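Local coordinates for putative hemin storage protein (Bordetella bronchiseptica, PDB 6AU1) that cleaves deacetylated poly-beta-1,6-N-acetylglucosamine through the glycoside hydrolase domain that forms this chain, and can thereby disrupt bacterial biofilms, at residues Val164-Asp167 against Thr168-Ser171; Gln199-Ser202 against Lys203-Arg207; Arg71-Leu74 against Phe75-Val78. All coordinates share one frame; numbering follows the deposited sequence.

Contact 1 (Val164-Asp167 against Thr168-Ser171); sequences VLDD and TEDS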
ATOM      1  N   VAL A 164      -9.474  -1.518  -0.567  1.00 12.96           N
ATOM      2  CA  VAL A 164     -10.244  -2.687  -0.153  1.00 13.58           C
ATOM      3  C   VAL A 164     -11.715  -2.364  -0.326  1.00 15.41           C
ATOM      4  O   VAL A 164     -12.107  -1.205  -0.244  1.00 14.53           O
ATOM      5  CB  VAL A 164      -9.992  -3.090   1.330  1.00 15.13           C
ATOM      6  CG1 VAL A 164      -8.594  -3.634   1.516  1.00 13.81           C
ATOM      7  CG2 VAL A 164     -10.254  -1.906   2.276  1.00 16.95           C
ATOM      8  N   LEU A 165     -12.515  -3.402  -0.566  1.00 15.36           N
ATOM      9  CA  LEU A 165     -13.974  -3.307  -0.556  1.00 15.65           C
ATOM     10  C   LEU A 165     -14.511  -4.544   0.148  1.00 14.90           C
ATOM     11  O   LEU A 165     -14.027  -5.648  -0.115  1.00 15.48           O
ATOM     12  CB  LEU A 165     -14.536  -3.233  -1.978  1.00 14.68           C
ATOM     13  CG  LEU A 165     -14.208  -1.999  -2.819  1.00 14.02           C
ATOM     14  CD1 LEU A 165     -14.615  -2.226  -4.267  1.00 15.98           C
ATOM     15  CD2 LEU A 165     -14.920  -0.762  -2.248  1.00 16.15           C
ATOM     16  N   ASP A 166     -15.485  -4.401   1.046  1.00 15.47           N
ATOM     17  CA  ASP A 166     -16.005  -5.619   1.666  1.00 14.93           C
ATOM     18  C   ASP A 166     -17.255  -6.111   0.938  1.00 15.34           C
ATOM     19  O   ASP A 166     -17.584  -5.604  -0.130  1.00 14.79           O
ATOM     20  CB  ASP A 166     -16.250  -5.430   3.171  1.00 18.14           C
ATOM     21  CG  ASP A 166     -17.379  -4.460   3.496  1.00 22.61           C
ATOM     22  OD1 ASP A 166     -18.340  -4.330   2.720  1.00 21.87           O
ATOM     23  OD2 ASP A 166     -17.309  -3.841   4.578  1.00 28.59           O
ATOM     24  N   ASP A 167     -17.923  -7.121   1.494  1.00 16.77           N
ATOM     25  CA  ASP A 167     -18.997  -7.780   0.753  1.00 16.77           C
ATOM     26  C   ASP A 167     -20.337  -7.049   0.903  1.00 17.87           C
ATOM     27  O   ASP A 167     -21.375  -7.574   0.510  1.00 16.53           O
ATOM     28  CB  ASP A 167     -19.119  -9.251   1.182  1.00 17.55           C
ATOM     29  CG  ASP A 167     -19.279  -9.427   2.684  1.00 21.25           C
ATOM     30  OD1 ASP A 167     -19.234  -8.425   3.428  1.00 22.44           O
ATOM     31  OD2 ASP A 167     -19.430 -10.590   3.120  1.00 26.91           O
ATOM     32  N   THR A 168     -20.298  -5.829   1.441  1.00 16.70           N
ATOM     33  CA  THR A 168     -21.471  -4.946   1.481  1.00 16.51           C
ATOM     34  C   THR A 168     -21.237  -3.674   0.667  1.00 14.50           C
ATOM     35  O   THR A 168     -22.070  -2.752   0.675  1.00 15.60           O
ATOM     36  CB  THR A 168     -21.840  -4.538   2.933  1.00 16.68           C
ATOM     37  OG1 THR A 168     -20.820  -3.675   3.461  1.00 16.18           O
ATOM     38  CG2 THR A 168     -21.983  -5.772   3.815  1.00 20.49           C
ATOM     39  N   GLU A 169     -20.094  -3.624  -0.025  1.00 13.91           N
ATOM     40  CA  GLU A 169     -19.641  -2.434  -0.746  1.00 13.75           C
ATOM     41  C   GLU A 169     -19.305  -2.786  -2.195  1.00 17.51           C
ATOM     42  O   GLU A 169     -19.091  -3.956  -2.495  1.00 17.17           O
ATOM     43  CB  GLU A 169     -18.387  -1.856  -0.072  1.00 12.25           C
ATOM     44  CG  GLU A 169     -18.593  -1.400   1.368  1.00 13.90           C
ATOM     45  CD  GLU A 169     -17.273  -1.096   2.072  1.00 18.03           C
ATOM     46  OE1 GLU A 169     -17.279  -0.261   3.001  1.00 17.49           O
ATOM     47  OE2 GLU A 169     -16.234  -1.682   1.695  1.00 15.65           O
ATOM     48  N   ASP A 170     -19.239  -1.823  -3.112  1.00 14.58           N
ATOM     49  CA  ASP A 170     -19.676  -0.437  -2.994  1.00 14.20           C
ATOM     50  C   ASP A 170     -21.172  -0.402  -3.340  1.00 16.36           C
ATOM     51  O   ASP A 170     -21.570  -0.916  -4.384  1.00 17.03           O
ATOM     52  CB  ASP A 170     -18.824   0.411  -3.958  1.00 15.75           C
ATOM     53  CG  ASP A 170     -19.107   1.891  -3.882  1.00 19.69           C
ATOM     54  OD1 ASP A 170     -20.130   2.308  -3.306  1.00 19.54           O
ATOM     55  OD2 ASP A 170     -18.273   2.639  -4.431  1.00 20.15           O
ATOM     56  N   SER A 171     -21.997   0.172  -2.462  1.00 16.28           N
ATOM     57  CA  SER A 171     -23.453   0.180  -2.659  1.00 17.87           C
ATOM     58  C   SER A 171     -23.987   1.500  -3.226  1.00 19.24           C
ATOM     59  O   SER A 171     -25.204   1.703  -3.333  1.00 17.97           O
ATOM     60  CB  SER A 171     -24.162  -0.133  -1.335  1.00 19.28           C
ATOM     61  OG  SER A 171     -23.884   0.873  -0.371  1.00 17.37           O
TER
HETATM   62  O   HOH W   1     -18.466  -1.623   5.666  1.00 30.46           O
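D166 OD1 is gripped twice by the same residue, two positions on. The backbone N of T168 donates to OD1 over 2.8 Å on the anti side of the carboxylate, closing an Asx turn, while T168 OG1 donates to OD1 over 2.7 Å on the syn side. Both donors stand off the carboxylate plane and approach from the same face. The bend is possible because D166 CG sits between its own backbone N and carbonyl carbon (chi1 67°), which folds the carboxylate back over the chain that follows. D166 to E169 also make a type I beta turn, in which E169 N donates to D166 O over 3.2 Å from well above the carbonyl plane.

E169 returns the grip from the other end. Its extended side chain crosses that of D166 at about a right angle, and OE2 accepts a nearly straight bond (170°) from D166 N at 2.9 Å. The two carboxylates are thereby stacked, their planes 21° apart, with D166 OD1 only 3.5 Å from E169 OE2. A water bridges their remaining oxygens, donating to D166 OD2 over 2.7 Å and, at greater length, to E169 OE1. Beside these carboxylates, L165 CD2 rests 4.2 Å from E169 CB, and the peptide bond between E169 and D170 is cis.

The loop, which follows strand 156-159 of the barrel, illustrates how a turn can be held by its own side chains as well as by its backbone. Two acidic groups face each other at close range, yet E169 OE1 also forms salt bridges with R117 and R129. These positive charges probably offset the repulsion and make the carboxylate stack tolerable, while T168 OG1 extends the network to S114 OG.

Contact 2 (Gln199-Ser202 against Lys203-Arg207); sequences QQWS and KGKIR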
ATOM      1  N   GLN A 199     -19.975 -14.771  -6.094  1.00 20.17           N
ATOM      2  CA  GLN A 199     -18.622 -15.074  -6.560  1.00 21.24           C
ATOM      3  C   GLN A 199     -18.218 -14.184  -7.735  1.00 23.58           C
ATOM      4  O   GLN A 199     -17.105 -13.655  -7.775  1.00 23.31           O
ATOM      5  CB  GLN A 199     -18.519 -16.556  -6.954  1.00 23.78           C
ATOM      6  CG  GLN A 199     -17.377 -16.887  -7.902  1.00 50.67           C
ATOM      7  CD  GLN A 199     -16.021 -16.828  -7.230  1.00 66.63           C
ATOM      8  OE1 GLN A 199     -15.924 -16.801  -6.003  1.00 73.85           O
ATOM      9  NE2 GLN A 199     -14.960 -16.804  -8.035  1.00 72.33           N
ATOM     10  N   GLN A 200     -19.124 -14.017  -8.691  1.00 21.50           N
ATOM     11  CA  GLN A 200     -18.849 -13.190  -9.865  1.00 20.97           C
ATOM     12  C   GLN A 200     -18.646 -11.742  -9.469  1.00 21.75           C
ATOM     13  O   GLN A 200     -17.781 -11.040 -10.011  1.00 20.34           O
ATOM     14  CB  GLN A 200     -19.992 -13.301 -10.877  1.00 21.99           C
ATOM     15  CG  GLN A 200     -20.070 -14.657 -11.551  1.00 27.60           C
ATOM     16  CD  GLN A 200     -21.341 -14.820 -12.354  1.00 39.43           C
ATOM     17  OE1 GLN A 200     -22.212 -13.947 -12.338  1.00 41.31           O
ATOM     18  NE2 GLN A 200     -21.455 -15.933 -13.067  1.00 43.76           N
ATOM     19  N   TRP A 201     -19.453 -11.298  -8.513  1.00 17.67           N
ATOM     20  CA  TRP A 201     -19.382  -9.932  -8.015  1.00 17.46           C
ATOM     21  C   TRP A 201     -18.056  -9.674  -7.300  1.00 17.32           C
ATOM     22  O   TRP A 201     -17.402  -8.644  -7.536  1.00 17.14           O
ATOM     23  CB  TRP A 201     -20.567  -9.661  -7.084  1.00 15.42           C
ATOM     24  CG  TRP A 201     -20.685  -8.232  -6.609  1.00 14.29           C
ATOM     25  CD1 TRP A 201     -20.671  -7.106  -7.378  1.00 16.72           C
ATOM     26  CD2 TRP A 201     -20.889  -7.796  -5.258  1.00 15.44           C
ATOM     27  NE1 TRP A 201     -20.827  -5.990  -6.583  1.00 16.20           N
ATOM     28  CE2 TRP A 201     -20.967  -6.389  -5.280  1.00 16.87           C
ATOM     29  CE3 TRP A 201     -21.018  -8.463  -4.034  1.00 16.00           C
ATOM     30  CZ2 TRP A 201     -21.159  -5.631  -4.122  1.00 17.69           C
ATOM     31  CZ3 TRP A 201     -21.197  -7.708  -2.877  1.00 17.18           C
ATOM     32  CH2 TRP A 201     -21.274  -6.308  -2.932  1.00 19.09           C
ATOM     33  N   SER A 202     -17.656 -10.607  -6.435  1.00 15.59           N
ATOM     34  CA  SER A 202     -16.370 -10.509  -5.748  1.00 17.11           C
ATOM     35  C   SER A 202     -15.216 -10.383  -6.744  1.00 20.23           C
ATOM     36  O   SER A 202     -14.394  -9.472  -6.632  1.00 17.32           O
ATOM     37  CB  SER A 202     -16.141 -11.716  -4.836  1.00 17.97           C
ATOM     38  OG  SER A 202     -14.833 -11.690  -4.280  1.00 19.84           O
ATOM     39  N   LYS A 203     -15.170 -11.281  -7.725  1.00 17.88           N
ATOM     40  CA  LYS A 203     -14.098 -11.260  -8.724  1.00 19.68           C
ATOM     41  C   LYS A 203     -14.146  -9.988  -9.564  1.00 23.63           C
ATOM     42  O   LYS A 203     -13.104  -9.428  -9.916  1.00 22.16           O
ATOM     43  CB  LYS A 203     -14.179 -12.492  -9.624  1.00 22.48           C
ATOM     44  CG  LYS A 203     -13.697 -13.762  -8.941  1.00 35.16           C
ATOM     45  CD  LYS A 203     -12.224 -13.631  -8.559  1.00 46.33           C
ATOM     46  CE  LYS A 203     -11.671 -14.927  -7.984  1.00 52.97           C
ATOM     47  NZ  LYS A 203     -10.207 -14.827  -7.708  1.00 55.94           N
ATOM     48  N   GLY A 204     -15.356  -9.526  -9.871  1.00 18.62           N
ATOM     49  CA  GLY A 204     -15.537  -8.305 -10.633  1.00 17.76           C
ATOM     50  C   GLY A 204     -14.973  -7.085  -9.919  1.00 20.23           C
ATOM     51  O   GLY A 204     -14.314  -6.234 -10.536  1.00 17.16           O
ATOM     52  N   LYS A 205     -15.227  -6.986  -8.618  1.00 17.59           N
ATOM     53  CA  LYS A 205     -14.717  -5.843  -7.856  1.00 14.85           C
ATOM     54  C   LYS A 205     -13.197  -5.890  -7.772  1.00 15.63           C
ATOM     55  O   LYS A 205     -12.532  -4.851  -7.854  1.00 16.80           O
ATOM     56  CB  LYS A 205     -15.328  -5.804  -6.457  1.00 15.59           C
ATOM     57  CG  LYS A 205     -16.786  -5.351  -6.470  1.00 15.19           C
ATOM     58  CD  LYS A 205     -17.340  -5.246  -5.056  1.00 12.84           C
ATOM     59  CE  LYS A 205     -17.598  -6.639  -4.478  1.00 13.39           C
ATOM     60  NZ  LYS A 205     -17.898  -6.517  -3.022  1.00 13.93           N
ATOM     61  N   ILE A 206     -12.651  -7.089  -7.593  1.00 16.06           N
ATOM     62  CA  ILE A 206     -11.196  -7.253  -7.551  1.00 14.57           C
ATOM     63  C   ILE A 206     -10.577  -6.738  -8.841  1.00 20.67           C
ATOM     64  O   ILE A 206      -9.616  -5.956  -8.807  1.00 17.07           O
ATOM     65  CB  ILE A 206     -10.799  -8.722  -7.314  1.00 16.06           C
ATOM     66  CG1 ILE A 206     -11.120  -9.113  -5.862  1.00 15.56           C
ATOM     67  CG2 ILE A 206      -9.307  -8.977  -7.663  1.00 17.29           C
ATOM     68  CD1 ILE A 206     -11.219 -10.649  -5.617  1.00 17.64           C
ATOM     69  N   ARG A 207     -11.151  -7.131  -9.972  1.00 17.99           N
ATOM     70  CA  ARG A 207     -10.621  -6.712 -11.266  1.00 16.33           C
ATOM     71  C   ARG A 207     -10.849  -5.221 -11.507  1.00 17.37           C
ATOM     72  O   ARG A 207     -10.008  -4.556 -12.125  1.00 19.40           O
ATOM     73  CB  ARG A 207     -11.241  -7.544 -12.388  1.00 19.12           C
ATOM     74  CG  ARG A 207     -10.712  -8.963 -12.397  1.00 28.61           C
ATOM     75  CD  ARG A 207     -11.164  -9.739 -13.623  1.00 46.73           C
ATOM     76  NE  ARG A 207     -10.786 -11.148 -13.539  1.00 60.40           N
ATOM     77  CZ  ARG A 207     -11.632 -12.131 -13.248  1.00 67.82           C
ATOM     78  NH1 ARG A 207     -12.911 -11.860 -13.022  1.00 66.92           N
ATOM     79  NH2 ARG A 207     -11.202 -13.384 -13.190  1.00 71.35           N
TER
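K205 folds back over the indole of W201, one helical turn earlier, in an i to i+4 cation-pi contact on helix 195-223, the long helix that leads into strand 230-235 of the TIM barrel. The ammonium NZ of K205 lies 3.4 Å from the centroid of the six-membered ring of W201, 13° off the ring normal. K205 CE sits over the same face and adds a CH-pi contact, so both the charge and the last methylene use the ring. W201 CG is anti to its backbone N (chi1 -174°), which sets CG beside the carbonyl carbon and brings the six-membered ring to K205, and a bend at chi3 of K205 (-74°) lays the end of the lysine over it.

The next shell fixes both partners. K205 NZ also reaches E169 O, in the loop after strand 156-159, in a probable hydrogen bond that would help to keep the ammonium above the ring. The indole packs against I188, I191 and R192 of helix 188-193, and Y179 meets it edge-to-face. Underneath, K205 N donates to W201 O over 2.9 Å, an ordinary alpha-helical bond that sets the spacing of the pair.

Round the helix, the same i to i+4 step recurs with other chemistry. Q199 and K203 run side by side, the amide NE2 of Q199 lying 3.4 Å from K203 CG, while K203 NZ reaches past it to a salt bridge with E246. On the buried side I206 leans back on the preceding turn: its CG1 lies 3.4 Å from S202 O, and its CD1 comes to 4.0 Å from S202 OG.

Contact 3 (Arg71-Leu74 against Phe75-Val78); sequences RADL and FNRV. With SO4 (sulfate ion), chain C.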
ATOM      1  N   ARG A  71       1.021  19.410   3.283  1.00 14.12           N
ATOM      2  CA  ARG A  71       1.530  19.540   4.647  1.00 14.84           C
ATOM      3  C   ARG A  71       2.950  20.083   4.634  1.00 15.57           C
ATOM      4  O   ARG A  71       3.348  20.863   5.496  1.00 17.08           O
ATOM      5  CB  ARG A  71       1.506  18.192   5.384  1.00 15.10           C
ATOM      6  CG  ARG A  71       1.817  18.339   6.875  1.00 17.70           C
ATOM      7  CD  ARG A  71       1.749  17.010   7.607  1.00 16.26           C
ATOM      8  NE  ARG A  71       1.764  17.190   9.057  1.00 15.92           N
ATOM      9  CZ  ARG A  71       2.246  16.298   9.918  1.00 17.95           C
ATOM     10  NH1 ARG A  71       2.785  15.163   9.472  1.00 16.58           N
ATOM     11  NH2 ARG A  71       2.198  16.546  11.221  1.00 16.18           N
ATOM     12  N   ALA A  72       3.713  19.626   3.651  1.00 16.00           N
ATOM     13  CA  ALA A  72       5.078  20.095   3.426  1.00 16.81           C
ATOM     14  C   ALA A  72       5.463  19.682   2.026  1.00 14.28           C
ATOM     15  O   ALA A  72       5.024  18.633   1.550  1.00 13.13           O
ATOM     16  CB  ALA A  72       6.049  19.505   4.450  1.00 16.38           C
ATOM     17  N   ASP A  73       6.288  20.485   1.360  1.00 13.73           N
ATOM     18  CA  ASP A  73       6.777  20.093   0.042  1.00 15.32           C
ATOM     19  C   ASP A  73       8.002  19.212   0.233  1.00 15.34           C
ATOM     20  O   ASP A  73       9.139  19.699   0.212  1.00 19.42           O
ATOM     21  CB  ASP A  73       7.115  21.326  -0.805  1.00 14.97           C
ATOM     22  CG  ASP A  73       7.251  21.007  -2.280  1.00 17.43           C
ATOM     23  OD1 ASP A  73       7.289  19.810  -2.644  1.00 17.52           O
ATOM     24  OD2 ASP A  73       7.329  21.961  -3.087  1.00 20.77           O
ATOM     25  N   LEU A  74       7.777  17.913   0.419  1.00 12.88           N
ATOM     26  CA  LEU A  74       8.812  17.074   1.003  1.00 13.64           C
ATOM     27  C   LEU A  74       9.115  15.831   0.182  1.00 15.41           C
ATOM     28  O   LEU A  74      10.242  15.342   0.199  1.00 14.36           O
ATOM     29  CB  LEU A  74       8.394  16.673   2.427  1.00 17.03           C
ATOM     30  CG  LEU A  74       9.374  15.930   3.327  1.00 20.44           C
ATOM     31  CD1 LEU A  74      10.682  16.694   3.456  1.00 17.21           C
ATOM     32  CD2 LEU A  74       8.731  15.740   4.708  1.00 20.31           C
ATOM     33  N   PHE A  75       8.116  15.288  -0.514  1.00 13.72           N
ATOM     34  CA  PHE A  75       8.352  14.031  -1.227  1.00 15.00           C
ATOM     35  C   PHE A  75       9.458  14.161  -2.283  1.00 14.14           C
ATOM     36  O   PHE A  75      10.351  13.307  -2.362  1.00 13.32           O
ATOM     37  CB  PHE A  75       7.075  13.509  -1.900  1.00 14.75           C
ATOM     38  CG  PHE A  75       7.290  12.206  -2.617  1.00 15.22           C
ATOM     39  CD1 PHE A  75       7.226  11.010  -1.923  1.00 11.56           C
ATOM     40  CD2 PHE A  75       7.622  12.183  -3.968  1.00 15.83           C
ATOM     41  CE1 PHE A  75       7.444   9.787  -2.574  1.00 13.59           C
ATOM     42  CE2 PHE A  75       7.859  10.979  -4.627  1.00 17.78           C
ATOM     43  CZ  PHE A  75       7.775   9.776  -3.929  1.00 14.99           C
ATOM     44  N   ASN A  76       9.407  15.212  -3.098  1.00 13.75           N
ATOM     45  CA  ASN A  76      10.394  15.349  -4.166  1.00 16.27           C
ATOM     46  C   ASN A  76      11.821  15.379  -3.611  1.00 17.99           C
ATOM     47  O   ASN A  76      12.720  14.728  -4.151  1.00 14.60           O
ATOM     48  CB  ASN A  76      10.132  16.609  -5.014  1.00 18.08           C
ATOM     49  CG  ASN A  76      10.398  17.909  -4.255  1.00 22.11           C
ATOM     50  OD1 ASN A  76       9.893  18.110  -3.148  1.00 18.66           O
ATOM     51  ND2 ASN A  76      11.212  18.799  -4.851  1.00 20.59           N
ATOM     52  N   ARG A  77      12.041  16.119  -2.530  1.00 15.46           N
ATOM     53  CA  ARG A  77      13.423  16.282  -2.079  1.00 18.61           C
ATOM     54  C   ARG A  77      13.936  15.035  -1.341  1.00 15.64           C
ATOM     55  O   ARG A  77      15.108  14.697  -1.451  1.00 16.67           O
ATOM     56  CB  ARG A  77      13.569  17.542  -1.222  1.00 24.12           C
ATOM     57  CG  ARG A  77      12.975  17.462   0.163  1.00 19.19           C
ATOM     58  CD  ARG A  77      12.501  18.856   0.622  1.00 21.65           C
ATOM     59  NE  ARG A  77      13.444  19.940   0.306  1.00 20.29           N
ATOM     60  CZ  ARG A  77      14.386  20.396   1.130  1.00 24.03           C
ATOM     61  NH1 ARG A  77      14.541  19.856   2.332  1.00 27.73           N
ATOM     62  NH2 ARG A  77      15.176  21.399   0.753  1.00 17.78           N
ATOM     63  N   VAL A  78      13.056  14.315  -0.653  1.00 16.12           N
ATOM     64  CA  VAL A  78      13.477  13.079   0.005  1.00 15.41           C
ATOM     65  C   VAL A  78      13.740  12.010  -1.047  1.00 18.17           C
ATOM     66  O   VAL A  78      14.715  11.263  -0.951  1.00 16.82           O
ATOM     67  CB  VAL A  78      12.441  12.600   1.025  1.00 17.49           C
ATOM     68  CG1 VAL A  78      12.851  11.264   1.640  1.00 17.92           C
ATOM     69  CG2 VAL A  78      12.271  13.678   2.114  1.00 20.08           C
TER
HETATM   70  S   SO4 C 701       1.297  20.293  11.333  1.00 35.40           S
HETATM   71  O1  SO4 C 701       1.171  20.008   9.905  1.00 30.24           O
HETATM   72  O2  SO4 C 701       1.194  19.051  12.096  1.00 37.50           O
HETATM   73  O3  SO4 C 701       0.213  21.198  11.736  1.00 36.72           O
HETATM   74  O4  SO4 C 701       2.587  20.916  11.612  1.00 30.12           O
HETATM   75  O   HOH W   2       7.115  17.036  -3.139  1.00 16.00           O
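L74 CG stands anti to its backbone N (chi1 -173°), and V78 turns CG2 back beside its own backbone N (CG1 being anti, chi1 176°); together these torsions bring L74 CD1 within 3.7 Å of V78 CG2. The pair opens helix 75-86, which carries the chain from strand 43-47 to strand 89-94 of the TIM barrel, with L74 at the N-cap position. The backbone repeats the pairing, V78 N donating to L74 O over 3.1 Å. Both side chains are buried. L74 leans on L14 and I17 of helix 14-17, V78 on I17, on L29 of helix 22-39 and on L46 of strand 43-47, so the first turn of the helix is pressed between neighbouring helices and the barrel wall.

The outward side of the turn is polar. D73 is the centre of an inverse gamma turn, which bends the chain just before the helix. A water takes a hydrogen bond from N76 N at 2.9 Å, near the helix start, and lies 2.8 Å from D73 OD1. R77 lays its methylenes against the backbone before the helix, CG lying 3.5 Å from L74 O.

Further from the helix, R71 runs out almost fully extended and presents an edge of its guanidinium to a sulfate that probably came from the crystallisation liquor. Y62 OH engages NH1 of this arginine, and Y18 OH also binds the anion. R71 NE donates to sulfate O1 over 3.0 Å, and the second prong, from R71 NH2 to sulfate O2, is 2.8 Å long and almost straight at 175°.

In the fold
Contacts 1 and 2 lie on the same side of the domain and touch, their centres 11 Å apart: the loop of 164-171 rests on the lysine and tryptophan of helix 195-223. Contact 3 sits on the opposite side of the chain's centre, about 33 Å from contact 1 between centres, where a loop enters helix 75-86. All three belong to one TIM-barrel domain and mix buried with more exposed residues, none being wholly core. Their chemistry follows their place: carboxylates and arginines knit together a beta turn in a loop, a cation-pi pair marks a helix flank beneath a loop, and an apolar pair seals a helix start whose outer side meets water and an anion.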